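Local coordinates for HEPN domain-containing protein (Thermotoga maritima, PDB 1O3U), which is of unknown function but belongs to the HEPN family of all-helical proteins, whose relatives are thought to bind nucleotides or act on RNA, at residues P64-L67 / G68-S71; E79-D82 / H83-L87. One frame throughout, in Å; residues are numbered along the deposited sequence.

Contact 1 of 2, residues P64-L67 / G68-S71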
loop_
_atom_site.group_PDB
_atom_site.type_symbol
_atom_site.label_atom_id
_atom_site.label_comp_id
_atom_site.label_asym_id
_atom_site.label_seq_id
_atom_site.Cartn_x
_atom_site.Cartn_y
_atom_site.Cartn_z
ATOM N N PRO A 64 -9.521 3.978 -11.585
ATOM C CA PRO A 64 -10.339 4.037 -12.793
ATOM C C PRO A 64 -10.324 2.738 -13.587
ATOM O O PRO A 64 -11.395 2.386 -14.060
ATOM C CB PRO A 64 -9.711 5.177 -13.601
ATOM C CG PRO A 64 -9.092 6.012 -12.640
ATOM C CD PRO A 64 -8.553 5.088 -11.567
ATOM N N ASP A 65 -9.187 2.033 -13.665
ATOM C CA ASP A 65 -9.100 0.756 -14.379
ATOM C C ASP A 65 -10.087 -0.226 -13.756
ATOM O O ASP A 65 -10.940 -0.776 -14.433
ATOM C CB ASP A 65 -7.688 0.128 -14.328
ATOM C CG ASP A 65 -6.694 0.792 -15.251
ATOM O OD1 ASP A 65 -7.100 1.495 -16.205
ATOM O OD2 ASP A 65 -5.459 0.653 -15.083
ATOM N N PHE A 66 -9.986 -0.423 -12.449
ATOM C CA PHE A 66 -10.792 -1.442 -11.788
ATOM C C PHE A 66 -12.283 -1.071 -11.780
ATOM O O PHE A 66 -13.133 -1.913 -12.012
ATOM C CB PHE A 66 -10.314 -1.681 -10.362
ATOM C CG PHE A 66 -8.855 -2.063 -10.240
ATOM C CD1 PHE A 66 -8.300 -3.058 -11.013
ATOM C CD2 PHE A 66 -8.066 -1.469 -9.267
ATOM C CE1 PHE A 66 -6.975 -3.416 -10.860
ATOM C CE2 PHE A 66 -6.725 -1.824 -9.130
ATOM C CZ PHE A 66 -6.194 -2.805 -9.925
ATOM N N LEU A 67 -12.616 0.181 -11.508
ATOM C CA LEU A 67 -14.045 0.596 -11.566
ATOM C C LEU A 67 -14.650 0.478 -12.945
ATOM O O LEU A 67 -15.821 0.141 -13.088
ATOM C CB LEU A 67 -14.212 2.034 -11.078
ATOM C CG LEU A 67 -14.110 2.307 -9.606
ATOM C CD1 LEU A 67 -14.508 3.763 -9.390
ATOM C CD2 LEU A 67 -15.051 1.357 -8.775
ATOM N N GLY A 68 -13.861 0.737 -13.981
ATOM C CA GLY A 68 -14.328 0.560 -15.337
ATOM C C GLY A 68 -14.687 -0.887 -15.596
ATOM O O GLY A 68 -15.726 -1.154 -16.160
ATOM N N GLU A 69 -13.832 -1.830 -15.190
ATOM C CA GLU A 69 -14.100 -3.263 -15.378
ATOM C C GLU A 69 -15.349 -3.657 -14.580
ATOM O O GLU A 69 -16.204 -4.411 -15.049
ATOM C CB GLU A 69 -12.903 -4.141 -14.912
ATOM C CG GLU A 69 -11.730 -4.302 -15.873
ATOM C CD GLU A 69 -10.586 -5.134 -15.264
ATOM O OE1 GLU A 69 -10.779 -6.352 -14.966
ATOM O OE2 GLU A 69 -9.487 -4.557 -15.076
ATOM N N LEU A 70 -15.434 -3.133 -13.367
ATOM C CA LEU A 70 -16.556 -3.441 -12.480
ATOM C C LEU A 70 -17.914 -3.002 -13.074
ATOM O O LEU A 70 -18.939 -3.638 -12.816
ATOM C CB LEU A 70 -16.294 -2.814 -11.117
ATOM C CG LEU A 70 -16.963 -3.482 -9.925
ATOM C CD1 LEU A 70 -16.645 -4.985 -9.892
ATOM C CD2 LEU A 70 -16.552 -2.784 -8.588
ATOM N N SER A 71 -17.902 -1.945 -13.897
ATOM C CA SER A 71 -19.110 -1.391 -14.571
ATOM C C SER A 71 -19.869 -2.350 -15.495
ATOM O O SER A 71 -21.058 -2.138 -15.801
ATOM C CB SER A 71 -18.733 -0.143 -15.380
ATOM O OG SER A 71 -18.333 0.895 -14.507
#

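Contact 2 of 2, residues E79-D82 / H83-L87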
loop_
_atom_site.group_PDB
_atom_site.type_symbol
_atom_site.label_atom_id
_atom_site.label_comp_id
_atom_site.label_asym_id
_atom_site.label_seq_id
_atom_site.Cartn_x
_atom_site.Cartn_y
_atom_site.Cartn_z
ATOM N N GLU A 79 -20.299 9.834 -9.863
ATOM C CA GLU A 79 -19.471 10.588 -8.927
ATOM C C GLU A 79 -18.321 9.776 -8.362
ATOM O O GLU A 79 -17.291 10.335 -8.056
ATOM C CB GLU A 79 -20.294 11.186 -7.798
ATOM C CG GLU A 79 -20.634 10.276 -6.638
ATOM C CD GLU A 79 -21.681 10.900 -5.747
ATOM O OE1 GLU A 79 -22.832 10.981 -6.232
ATOM O OE2 GLU A 79 -21.361 11.329 -4.605
ATOM N N LEU A 80 -18.506 8.466 -8.202
ATOM C CA LEU A 80 -17.387 7.593 -7.774
ATOM C C LEU A 80 -16.337 7.460 -8.868
ATOM O O LEU A 80 -15.178 7.384 -8.579
ATOM C CB LEU A 80 -17.880 6.222 -7.341
ATOM C CG LEU A 80 -18.668 6.189 -6.033
ATOM C CD1 LEU A 80 -18.965 4.722 -5.587
ATOM C CD2 LEU A 80 -17.986 6.972 -4.914
ATOM N N MET A 81 -16.750 7.360 -10.129
ATOM C CA MET A 81 -15.766 7.345 -11.222
ATOM C C MET A 81 -15.016 8.659 -11.244
ATOM O O MET A 81 -13.805 8.650 -11.425
ATOM C CB MET A 81 -16.408 7.112 -12.595
ATOM C CG MET A 81 -15.385 6.982 -13.752
ATOM S SD MET A 81 -14.020 5.701 -13.544
ATOM C CE MET A 81 -15.040 4.442 -13.136
ATOM N N ASP A 82 -15.737 9.776 -11.073
ATOM C CA ASP A 82 -15.133 11.109 -10.956
ATOM C C ASP A 82 -14.082 11.143 -9.838
ATOM O O ASP A 82 -12.974 11.610 -10.041
ATOM C CB ASP A 82 -16.184 12.197 -10.673
ATOM C CG ASP A 82 -16.943 12.643 -11.916
ATOM O OD1 ASP A 82 -17.850 13.526 -11.793
ATOM O OD2 ASP A 82 -16.694 12.178 -13.055
ATOM N N HIS A 83 -14.439 10.651 -8.665
ATOM C CA HIS A 83 -13.481 10.613 -7.549
ATOM C C HIS A 83 -12.262 9.760 -7.882
ATOM O O HIS A 83 -11.128 10.102 -7.528
ATOM C CB HIS A 83 -14.118 10.048 -6.281
ATOM C CG HIS A 83 -15.273 10.839 -5.751
ATOM N ND1 HIS A 83 -15.559 12.123 -6.156
ATOM C CD2 HIS A 83 -16.206 10.522 -4.818
ATOM C CE1 HIS A 83 -16.636 12.555 -5.524
ATOM N NE2 HIS A 83 -17.024 11.618 -4.672
ATOM N N ALA A 84 -12.512 8.634 -8.549
ATOM C CA ALA A 84 -11.456 7.703 -8.901
ATOM C C ALA A 84 -10.460 8.391 -9.807
ATOM O O ALA A 84 -9.272 8.203 -9.678
ATOM C CB ALA A 84 -12.009 6.495 -9.581
ATOM N N LEU A 85 -10.953 9.208 -10.709
ATOM C CA LEU A 85 -10.076 9.866 -11.664
ATOM C C LEU A 85 -9.220 10.893 -10.952
ATOM O O LEU A 85 -8.059 11.020 -11.283
ATOM C CB LEU A 85 -10.873 10.481 -12.792
ATOM C CG LEU A 85 -11.410 9.344 -13.670
ATOM C CD1 LEU A 85 -12.666 9.790 -14.425
ATOM C CD2 LEU A 85 -10.324 8.856 -14.619
ATOM N N GLU A 86 -9.774 11.560 -9.938
ATOM C CA GLU A 86 -9.004 12.487 -9.128
ATOM C C GLU A 86 -7.925 11.762 -8.323
ATOM O O GLU A 86 -6.809 12.261 -8.165
ATOM C CB GLU A 86 -9.902 13.265 -8.178
ATOM C CG GLU A 86 -10.886 14.166 -8.873
ATOM C CD GLU A 86 -10.265 15.464 -9.320
ATOM O OE1 GLU A 86 -9.702 16.182 -8.468
ATOM O OE2 GLU A 86 -10.346 15.762 -10.527
ATOM N N LEU A 87 -8.256 10.581 -7.828
ATOM C CA LEU A 87 -7.327 9.794 -7.036
ATOM C C LEU A 87 -6.207 9.239 -7.888
ATOM O O LEU A 87 -5.103 9.011 -7.398
ATOM C CB LEU A 87 -8.053 8.620 -6.409
ATOM C CG LEU A 87 -8.801 8.923 -5.141
ATOM C CD1 LEU A 87 -9.864 7.818 -4.923
ATOM C CD2 LEU A 87 -7.772 9.007 -3.986
HETATM O O HOH W 1 -12.584 13.610 -11.970
#

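Contact 1 of 2, residues P64-L67 / G68-S71
The short helix 63-70 of this all-helical HEPN domain brings Pro-64 to Leu-67 one turn from Gly-68 to Ser-71. Three i+4 backbone bonds tie the turns: Gly-68 N to Pro-64 O, Glu-69 N to Asp-65 O and Leu-70 N to Phe-66 O, the last at 2.9 Å. A fourth carbonyl is gripped twice by one residue. Leu-67 O accepts Ser-71 N in a rather bent bond, 136° at the hydrogen. It also takes Ser-71 OG, at 3.0 Å. The two donors come from opposite faces of the carbonyl plane. Ser-71 OG stands beside its own backbone N, anti to the carbonyl carbon, a turn (chi1 -66°) that brings the hydroxyl back to the carbonyl four residues earlier.

Among the side chains, Leu-67 and Leu-70 meet methyl to methyl, CD2 to CD2, at 4.4 Å, a loose apolar touch. Leu-70 CB also rests 3.4 Å from Phe-66 O. Glu-69 stretches its chain past Asp-65 O, and its OE2 comes to 4.5 Å from Phe-66 CD1, at the edge of the ring and near its plane. The other carboxylate oxygen, OE1, has a weak hydrogen bond with Trp-59 N, while Asp-65 OD2 is bonded to Tyr-61 N, just before the helix. Phe-66 and Leu-67 both reach Val-47 of helix 32-54.

Polar and apolar groups thus divide the work: buried Phe-66, Leu-67 and Leu-70 face their neighbours in the fold, while the serine hydroxyl gives a carbonyl near the helix's C-terminal end a second donor. The two carboxylates, Asp-65 OD2 and Glu-69 OE2, stay 6.6 Å apart, which probably keeps their mutual repulsion modest.

Contact 2 of 2, residues E79-D82 / H83-L87
Backbone bonds bind His-83 N to Glu-79 O at 2.9 Å, and likewise Ala-84 N to Leu-80 O, Leu-85 N to Met-81 O and Glu-86 N to Asp-82 O. Asp-82 O has further donors: a weak, bent bond from Leu-85 N and a water at 2.8 Å, which also reaches Glu-86 OE2 weakly.

The imidazole of His-83 lies over a carbonyl. With CG beside the backbone N (chi1 -61°), the ring folds back and Glu-79 O sits 3.0 Å above its plane, over the centre. ND1 is 3.1 Å from Glu-79 O, but the angle is too poor for a hydrogen bond. Instead NE2 bonds to Lys-123 NZ of helix 104-132, which also forms a salt bridge with Glu-79 OE2, and Tyr-120 stacks on the ring. Tyr-120 would probably lose its stacking partner, and Lys-123 one of its polar mates, if an alanine stood here, with no ring left over Glu-79 O.

Carbon-to-carbon contacts occur at two places. Leu-80 CD2 lies 4.0 Å from His-83 CD2, the two side chains crossing obliquely. Towards helix 63-70, Met-81, its CG anti to the backbone N (chi1 -176°), sets that carbon 4.0 Å from Leu-85 CD1.

Such spacing is that of an alpha-helix; buried Leu-80, Ala-84 and Leu-87 against more exposed Glu-79, Asp-82, His-83 and Glu-86 are consistent with an amphipathic helix in a bundle, tied to helix 104-132 also by the Glu-86 OE1 to Arg-116 NH1 salt bridge.

How the contacts relate
Contact 1 closes before contact 2 opens: helix 63-70 and helix 78-88 follow one another in the chain, both within the HEPN domain, and the contact centres are about 11 Å apart. The helices pack directly. Leu-67 CB touches Met-81 CE at 3.3 Å, Leu-67 CD1 lies 3.7 Å from Ala-84 CB, and Pro-64 CG meets Leu-85 CD2 at the same distance. Both also rest on longer helices: residues of contact 1 reach helix 32-54, and those of contact 2 reach helices 32-54 and 104-132. The two short helices thus pack on each other along an apolar seam while each also lies against long helices of the bundle.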